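Local coordinates for xylanase 10C (Pseudomonas cellulosa, PDB 1GNY), which cleaves internal beta-1,4 linkages of the xylan backbone, and binds xylan and xylooligosaccharides through the family 15 carbohydrate-binding module modelled here, at residues A[31-36]-A[42-47]; A[11-16]-A[140-145]. All blocks are in the same frame, centred on the assembly; numbering follows the deposited sequence.

Contact 1 of 2, residues A[31-36]-A[42-47]; sequences DGVTFA and VGAVFD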
ATOM      1  N   ASP A  31     -15.428   3.100  -7.589  1.00 17.06           N
ATOM      2  CA  ASP A  31     -14.507   1.930  -7.620  1.00 17.62           C
ATOM      3  C   ASP A  31     -13.410   1.916  -6.533  1.00 16.80           C
ATOM      4  O   ASP A  31     -12.766   0.890  -6.335  1.00 18.19           O
ATOM      5  CB  ASP A  31     -13.824   1.799  -8.952  1.00 18.15           C
ATOM      6  CG  ASP A  31     -14.729   1.215 -10.043  1.00 21.23           C
ATOM      7  OD1 ASP A  31     -15.911   0.921  -9.793  1.00 23.10           O
ATOM      8  OD2 ASP A  31     -14.320   1.054 -11.219  1.00 27.44           O
ATOM      9  N   GLY A  32     -13.239   3.005  -5.804  1.00 14.57           N
ATOM     10  CA  GLY A  32     -12.225   3.073  -4.741  1.00 12.90           C
ATOM     11  C   GLY A  32     -11.330   4.303  -4.803  1.00 13.15           C
ATOM     12  O   GLY A  32     -11.855   5.418  -4.848  1.00 12.07           O
ATOM     13  N   VAL A  33     -10.007   4.078  -4.779  1.00 12.04           N
ATOM     14  CA  VAL A  33      -8.960   5.136  -4.748  1.00 11.58           C
ATOM     15  C   VAL A  33      -8.023   5.004  -5.941  1.00 11.79           C
ATOM     16  O   VAL A  33      -7.485   3.921  -6.157  1.00 12.76           O
ATOM     17  CB  VAL A  33      -8.152   5.062  -3.427  1.00 11.46           C
ATOM     18  CG1 VAL A  33      -6.943   5.979  -3.438  1.00 13.63           C
ATOM     19  CG2 VAL A  33      -9.061   5.386  -2.205  1.00 11.14           C
ATOM     20  N   THR A  34      -7.798   6.101  -6.659  1.00 12.53           N
ATOM     21  CA  THR A  34      -6.932   6.094  -7.869  1.00 12.57           C
ATOM     22  C   THR A  34      -5.886   7.184  -7.731  1.00 12.91           C
ATOM     23  O   THR A  34      -6.175   8.291  -7.246  1.00 12.60           O
ATOM     24  CB  THR A  34      -7.738   6.281  -9.197  1.00 12.51           C
ATOM     25  OG1 THR A  34      -8.779   5.302  -9.255  1.00 12.81           O
ATOM     26  CG2 THR A  34      -6.871   6.081 -10.458  1.00 15.46           C
ATOM     27  N   PHE A  35      -4.674   6.854  -8.157  1.00 12.45           N
ATOM     28  CA  PHE A  35      -3.606   7.848  -8.266  1.00 12.54           C
ATOM     29  C   PHE A  35      -2.883   7.770  -9.620  1.00 12.68           C
ATOM     30  O   PHE A  35      -2.836   6.702 -10.276  1.00 13.34           O
ATOM     31  CB  PHE A  35      -2.619   7.781  -7.093  1.00 12.18           C
ATOM     32  CG  PHE A  35      -1.714   6.573  -7.069  1.00 11.85           C
ATOM     33  CD1 PHE A  35      -2.130   5.385  -6.436  1.00 12.20           C
ATOM     34  CD2 PHE A  35      -0.424   6.630  -7.575  1.00 13.28           C
ATOM     35  CE1 PHE A  35      -1.315   4.294  -6.389  1.00 13.97           C
ATOM     36  CE2 PHE A  35       0.407   5.525  -7.518  1.00 14.44           C
ATOM     37  CZ  PHE A  35      -0.038   4.353  -6.901  1.00 13.89           C
ATOM     38  N   ALA A  36      -2.326   8.919 -10.010  1.00 12.80           N
ATOM     39  CA  ALA A  36      -1.446   9.050 -11.171  1.00 13.24           C
ATOM     40  C   ALA A  36      -0.021   8.623 -10.754  1.00 13.29           C
ATOM     41  O   ALA A  36       0.594   9.187  -9.826  1.00 13.87           O
ATOM     42  CB  ALA A  36      -1.433  10.479 -11.686  1.00 13.50           C
ATOM     43  N   VAL A  42       6.007   7.324  -5.952  1.00 12.59           N
ATOM     44  CA  VAL A  42       4.692   7.985  -5.896  1.00 12.91           C
ATOM     45  C   VAL A  42       3.685   6.879  -5.564  1.00 11.84           C
ATOM     46  O   VAL A  42       3.702   5.809  -6.183  1.00 11.88           O
ATOM     47  CB  VAL A  42       4.344   8.755  -7.199  1.00 13.13           C
ATOM     48  CG1 VAL A  42       2.921   9.307  -7.172  1.00 14.04           C
ATOM     49  CG2 VAL A  42       5.376   9.884  -7.412  1.00 14.39           C
ATOM     50  N   GLY A  43       2.811   7.149  -4.609  1.00 11.43           N
ATOM     51  CA  GLY A  43       1.815   6.186  -4.181  1.00 10.59           C
ATOM     52  C   GLY A  43       0.597   6.783  -3.512  1.00 11.48           C
ATOM     53  O   GLY A  43       0.327   7.978  -3.606  1.00 11.40           O
ATOM     54  N   ALA A  44      -0.104   5.898  -2.788  1.00 11.44           N
ATOM     55  CA  ALA A  44      -1.320   6.226  -2.027  1.00 11.94           C
ATOM     56  C   ALA A  44      -1.258   5.525  -0.687  1.00 11.57           C
ATOM     57  O   ALA A  44      -0.877   4.368  -0.645  1.00 12.20           O
ATOM     58  CB  ALA A  44      -2.512   5.794  -2.768  1.00 12.74           C
ATOM     59  N   VAL A  45      -1.625   6.248   0.369  1.00 11.35           N
ATOM     60  CA  VAL A  45      -1.527   5.766   1.749  1.00 11.29           C
ATOM     61  C   VAL A  45      -2.729   6.119   2.626  1.00 12.16           C
ATOM     62  O   VAL A  45      -3.491   7.032   2.287  1.00 12.46           O
ATOM     63  CB  VAL A  45      -0.253   6.336   2.467  1.00 11.03           C
ATOM     64  CG1 VAL A  45       1.071   5.849   1.806  1.00 11.65           C
ATOM     65  CG2 VAL A  45      -0.287   7.820   2.586  1.00 10.09           C
ATOM     66  N   PHE A  46      -2.836   5.400   3.746  1.00 12.01           N
ATOM     67  CA  PHE A  46      -3.821   5.656   4.790  1.00 11.82           C
ATOM     68  C   PHE A  46      -3.136   5.300   6.104  1.00 13.21           C
ATOM     69  O   PHE A  46      -2.062   4.680   6.128  1.00 13.53           O
ATOM     70  CB  PHE A  46      -5.096   4.820   4.589  1.00 12.75           C
ATOM     71  CG  PHE A  46      -4.852   3.336   4.648  1.00 12.77           C
ATOM     72  CD1 PHE A  46      -4.442   2.652   3.511  1.00 15.11           C
ATOM     73  CD2 PHE A  46      -4.962   2.638   5.858  1.00 14.22           C
ATOM     74  CE1 PHE A  46      -4.160   1.290   3.569  1.00 14.41           C
ATOM     75  CE2 PHE A  46      -4.680   1.275   5.906  1.00 14.19           C
ATOM     76  CZ  PHE A  46      -4.265   0.616   4.775  1.00 14.59           C
ATOM     77  N   ASP A  47      -3.791   5.637   7.205  1.00 15.09           N
ATOM     78  CA  ASP A  47      -3.233   5.326   8.512  1.00 15.72           C
ATOM     79  C   ASP A  47      -4.029   4.278   9.270  1.00 15.64           C
ATOM     80  O   ASP A  47      -5.261   4.284   9.266  1.00 16.66           O
ATOM     81  CB  ASP A  47      -3.203   6.557   9.410  1.00 15.67           C
ATOM     82  CG  ASP A  47      -2.367   7.648   8.870  1.00 17.14           C
ATOM     83  OD1 ASP A  47      -1.308   7.377   8.242  1.00 16.37           O
ATOM     84  OD2 ASP A  47      -2.686   8.832   9.060  1.00 20.01           O
TER

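Contact 2 of 2, residues A[11-16]-A[140-145]; sequences NGWRGN and ITIKSV. With XYP (beta-D-xylopyranose), chain B.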
ATOM      1  N   ASN A  11     -12.743   7.541   2.584  1.00 16.88           N
ATOM      2  CA  ASN A  11     -12.160   8.558   3.466  1.00 17.21           C
ATOM      3  C   ASN A  11     -10.806   8.111   3.963  1.00 15.51           C
ATOM      4  O   ASN A  11     -10.502   6.919   3.980  1.00 15.96           O
ATOM      5  CB  ASN A  11     -13.015   8.733   4.729  1.00 17.75           C
ATOM      6  CG  ASN A  11     -14.474   8.998   4.430  1.00 21.89           C
ATOM      7  OD1 ASN A  11     -14.871  10.148   4.194  1.00 22.69           O
ATOM      8  ND2 ASN A  11     -15.290   7.934   4.459  1.00 24.53           N
ATOM      9  N   GLY A  12     -10.004   9.077   4.379  1.00 15.73           N
ATOM     10  CA  GLY A  12      -8.758   8.785   5.046  1.00 15.05           C
ATOM     11  C   GLY A  12      -7.536   8.501   4.193  1.00 14.60           C
ATOM     12  O   GLY A  12      -6.461   8.276   4.750  1.00 15.12           O
ATOM     13  N   TRP A  13      -7.674   8.538   2.878  1.00 13.50           N
ATOM     14  CA  TRP A  13      -6.517   8.325   2.014  1.00 12.88           C
ATOM     15  C   TRP A  13      -5.843   9.636   1.600  1.00 14.30           C
ATOM     16  O   TRP A  13      -6.469  10.696   1.550  1.00 15.10           O
ATOM     17  CB  TRP A  13      -6.890   7.539   0.772  1.00 13.69           C
ATOM     18  CG  TRP A  13      -7.189   6.057   0.990  1.00 12.30           C
ATOM     19  CD1 TRP A  13      -8.326   5.499   1.512  1.00 12.63           C
ATOM     20  CD2 TRP A  13      -6.349   4.969   0.612  1.00 12.66           C
ATOM     21  NE1 TRP A  13      -8.240   4.127   1.487  1.00 13.64           N
ATOM     22  CE2 TRP A  13      -7.029   3.773   0.940  1.00 13.18           C
ATOM     23  CE3 TRP A  13      -5.067   4.879   0.022  1.00 13.50           C
ATOM     24  CZ2 TRP A  13      -6.483   2.528   0.702  1.00 15.05           C
ATOM     25  CZ3 TRP A  13      -4.546   3.661  -0.238  1.00 12.49           C
ATOM     26  CH2 TRP A  13      -5.242   2.481   0.108  1.00 13.78           C
ATOM     27  N   ARG A  14      -4.566   9.525   1.242  1.00 12.41           N
ATOM     28  CA  ARG A  14      -3.736  10.650   0.762  1.00 13.58           C
ATOM     29  C   ARG A  14      -2.785  10.170  -0.307  1.00 13.04           C
ATOM     30  O   ARG A  14      -2.422   8.995  -0.337  1.00 13.90           O
ATOM     31  CB  ARG A  14      -2.814  11.189   1.881  1.00 14.32           C
ATOM     32  CG  ARG A  14      -3.431  11.546   3.198  1.00 18.81           C
ATOM     33  CD  ARG A  14      -2.384  12.001   4.237  1.00 18.14           C
ATOM     34  NE  ARG A  14      -1.435  10.984   4.750  1.00 19.29           N
ATOM     35  CZ  ARG A  14      -1.713  10.122   5.729  1.00 17.13           C
ATOM     36  NH1 ARG A  14      -2.896  10.109   6.314  1.00 17.45           N
ATOM     37  NH2 ARG A  14      -0.793   9.274   6.166  1.00 16.71           N
ATOM     38  N   GLY A  15      -2.365  11.090  -1.175  1.00 13.06           N
ATOM     39  CA  GLY A  15      -1.225  10.827  -2.031  1.00 13.13           C
ATOM     40  C   GLY A  15       0.025  10.795  -1.149  1.00 13.74           C
ATOM     41  O   GLY A  15       0.050  11.292  -0.006  1.00 14.04           O
ATOM     42  N   ASN A  16       1.060  10.150  -1.693  1.00 12.85           N
ATOM     43  CA  ASN A  16       2.383   9.998  -1.014  1.00 13.30           C
ATOM     44  C   ASN A  16       3.560  10.001  -1.989  1.00 13.91           C
ATOM     45  O   ASN A  16       3.449   9.515  -3.128  1.00 12.48           O
ATOM     46  CB  ASN A  16       2.443   8.693  -0.243  1.00 13.60           C
ATOM     47  CG  ASN A  16       3.485   8.689   0.847  1.00 13.67           C
ATOM     48  OD1 ASN A  16       4.459   7.893   0.826  1.00 15.79           O
ATOM     49  ND2 ASN A  16       3.271   9.503   1.826  1.00 10.93           N
ATOM     50  N   ILE A 140      -3.089   3.755 -11.134  1.00 12.08           N
ATOM     51  CA  ILE A 140      -3.343   2.593 -10.274  1.00 12.34           C
ATOM     52  C   ILE A 140      -4.637   2.851  -9.515  1.00 12.70           C
ATOM     53  O   ILE A 140      -4.795   3.946  -8.973  1.00 13.06           O
ATOM     54  CB  ILE A 140      -2.189   2.374  -9.263  1.00 13.12           C
ATOM     55  CG1 ILE A 140      -0.857   2.034  -9.960  1.00 12.07           C
ATOM     56  CG2 ILE A 140      -2.543   1.263  -8.262  1.00 12.68           C
ATOM     57  CD1 ILE A 140      -0.806   0.762 -10.765  1.00 14.88           C
ATOM     58  N   THR A 141      -5.541   1.863  -9.483  1.00 12.18           N
ATOM     59  CA  THR A 141      -6.768   1.908  -8.682  1.00 12.77           C
ATOM     60  C   THR A 141      -6.726   0.849  -7.585  1.00 13.46           C
ATOM     61  O   THR A 141      -6.472  -0.326  -7.862  1.00 13.18           O
ATOM     62  CB  THR A 141      -8.049   1.749  -9.529  1.00 13.40           C
ATOM     63  OG1 THR A 141      -8.132   2.844 -10.471  1.00 13.85           O
ATOM     64  CG2 THR A 141      -9.303   1.794  -8.654  1.00 13.64           C
ATOM     65  N   ILE A 142      -6.935   1.284  -6.338  1.00 12.17           N
ATOM     66  CA  ILE A 142      -7.121   0.357  -5.190  1.00 12.37           C
ATOM     67  C   ILE A 142      -8.629   0.215  -4.910  1.00 11.98           C
ATOM     68  O   ILE A 142      -9.305   1.195  -4.600  1.00 12.54           O
ATOM     69  CB  ILE A 142      -6.379   0.804  -3.891  1.00 12.39           C
ATOM     70  CG1 ILE A 142      -4.919   1.105  -4.179  1.00 14.29           C
ATOM     71  CG2 ILE A 142      -6.498  -0.281  -2.812  1.00 15.02           C
ATOM     72  CD1 ILE A 142      -4.622   2.558  -4.349  1.00 14.52           C
ATOM     73  N   LYS A 143      -9.147  -1.002  -5.020  1.00 12.31           N
ATOM     74  CA  LYS A 143     -10.589  -1.288  -4.767  1.00 12.79           C
ATOM     75  C   LYS A 143     -10.871  -1.603  -3.288  1.00 12.75           C
ATOM     76  O   LYS A 143     -11.936  -1.240  -2.761  1.00 13.63           O
ATOM     77  CB  LYS A 143     -11.082  -2.449  -5.665  1.00 12.71           C
ATOM     78  CG  LYS A 143     -11.052  -2.123  -7.123  1.00 13.82           C
ATOM     79  CD  LYS A 143     -11.821  -3.120  -7.957  1.00 17.01           C
ATOM     80  CE  LYS A 143     -12.282  -2.533  -9.271  1.00 18.06           C
ATOM     81  NZ  LYS A 143     -13.025  -3.567 -10.056  1.00 16.85           N
ATOM     82  N   SER A 144      -9.939  -2.300  -2.648  1.00 12.40           N
ATOM     83  CA  SER A 144     -10.090  -2.714  -1.237  1.00 12.72           C
ATOM     84  C   SER A 144      -8.747  -3.061  -0.612  1.00 12.16           C
ATOM     85  O   SER A 144      -7.802  -3.477  -1.315  1.00 12.44           O
ATOM     86  CB  SER A 144     -11.017  -3.939  -1.123  1.00 13.07           C
ATOM     87  OG  SER A 144     -10.427  -5.124  -1.697  1.00 13.07           O
ATOM     88  N   VAL A 145      -8.692  -2.907   0.712  1.00 12.69           N
ATOM     89  CA  VAL A 145      -7.513  -3.313   1.490  1.00 12.70           C
ATOM     90  C   VAL A 145      -8.011  -4.042   2.733  1.00 13.75           C
ATOM     91  O   VAL A 145      -8.830  -3.507   3.471  1.00 13.25           O
ATOM     92  CB  VAL A 145      -6.624  -2.134   1.919  1.00 13.11           C
ATOM     93  CG1 VAL A 145      -5.433  -2.605   2.727  1.00 13.78           C
ATOM     94  CG2 VAL A 145      -6.165  -1.323   0.696  1.00 14.01           C
TER
HETATM   95  C1  XYP B   2       7.020  11.268   3.868  1.00 18.73           C
HETATM   96  C2  XYP B   2       6.363  10.045   3.248  1.00 15.52           C
HETATM   97  C3  XYP B   2       7.125   8.775   3.615  1.00 15.12           C
HETATM   98  C4  XYP B   2       8.628   8.960   3.387  1.00 16.53           C
HETATM   99  C5  XYP B   2       9.069  10.247   4.056  1.00 17.25           C
HETATM  100  O2  XYP B   2       5.027   9.913   3.724  1.00 15.43           O
HETATM  101  O3  XYP B   2       6.652   7.676   2.851  1.00 13.94           O
HETATM  102  O4  XYP B   2       9.292   7.866   3.977  1.00 14.99           O
HETATM  103  O5  XYP B   2       8.346  11.360   3.576  1.00 17.09           O

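Contact 1 of 2, residues A[31-36]-A[42-47]
Phe35 lies flat over the backbone of Gly43, its ring filling the gap between strand 32-36 of one sheet and strand 42-47 of the facing one. The tight part is here: Gly43 CA sits 4.0 Å from the centroid of the Phe35 ring, 23° off its normal, a CH-pi contact over the face, with Ala44 N over the same face, a little higher above the plane. Phe35 CD1 meets Ala44 CB at 3.7 Å, while Val42 O approaches Phe35 CE2 obliquely, at 3.6 Å. With chi1 at 71°, CG stands between the backbone N and the carbonyl carbon, and from there the ring reaches across to the other strand. Replacing Phe35 by a serine would strip the ring from Gly43 and is likely to open a gap over its backbone.

Packing thins toward Val33, whose CG1 only just reaches Ala44 CB, at 4.5 Å. At the partly exposed end Ala36 turns its CB away and touches Val42 CG1 through its carbonyl O only. Strand 32-36 bonds instead to strand 139-149, and Gly43 pairs with Asn16, a carbohydrate-binding residue. The two strands run 152° apart in direction and share no backbone pairing, so an apolar aromatic-on-glycine contact joins the two sheets of this beta-sandwich by burial and shape rather than by polar bonds.

Contact 2 of 2, residues A[11-16]-A[140-145]
Trp13 meets strand 140-145 through the six-membered end of its indole, and all the contact between the two segments is apolar. Val145 CG2 lies at the edge of the ring, near its plane, 3.9 Å from Trp13 CZ2 and 4.0 Å from Trp13 CH2. Ile142 comes in obliquely, its CG2 4.2 Å from Trp13 CH2. In Val145, CG2 is the branch anti to the carbonyl carbon, and that branch does the touching, while CG of Trp13, likewise anti to its own carbonyl carbon (chi1 -72°), carries the indole in between the sheets.

Aromatic contact continues beyond the pair: the rings of Trp13 and Phe46 meet with their planes at about 55°. This is the core of a beta-sandwich, Trp13 leading into the edge strand 14-17 of one sheet and Ile142 and Val145 projecting from strand 139-149 of the other. Between those two residues, Lys143 and Ser144 both face Val62 in a classic beta bulge.

Polar bonding lies outside the apolar patch. The buried indole NE1 of Trp13 is satisfied by the carbonyl O of Asp8, and its backbone N bonds to the hydroxyl of Tyr28. Further along, Asn16 turns its amide to the bound xylose: ND2 of Asn16 donates to O2 of the sugar over 2.6 Å, nearly straight at 165°, and Asn16 OD1 lies 3.0 Å from the sugar's O3, within hydrogen-bonding range. The xylose is also hydrogen-bonded to Gln81 OE1 and Gln127 NE2.

Overall arrangement
Contact 1 and contact 2 are neighbouring patches of one buried core, their centres about 3 Å apart, and in sequence both segments of contact 1 fall between the two of contact 2. Both span the same two sheets: strands 32-36 and 139-149 are partners in one, strands 42-48 and 14-17 in the other. Strands 32-36 and 139-149 are joined directly, Val33 O lying 2.7 Å from Ile142 N, a probable hydrogen bond. The chemistry differs in detail: contact 1 sets an aromatic face on a glycine backbone, contact 2 an indole edge against branched aliphatic groups. Only segment 11-16 also carries a residue, Asn16, that binds the xylooligosaccharide.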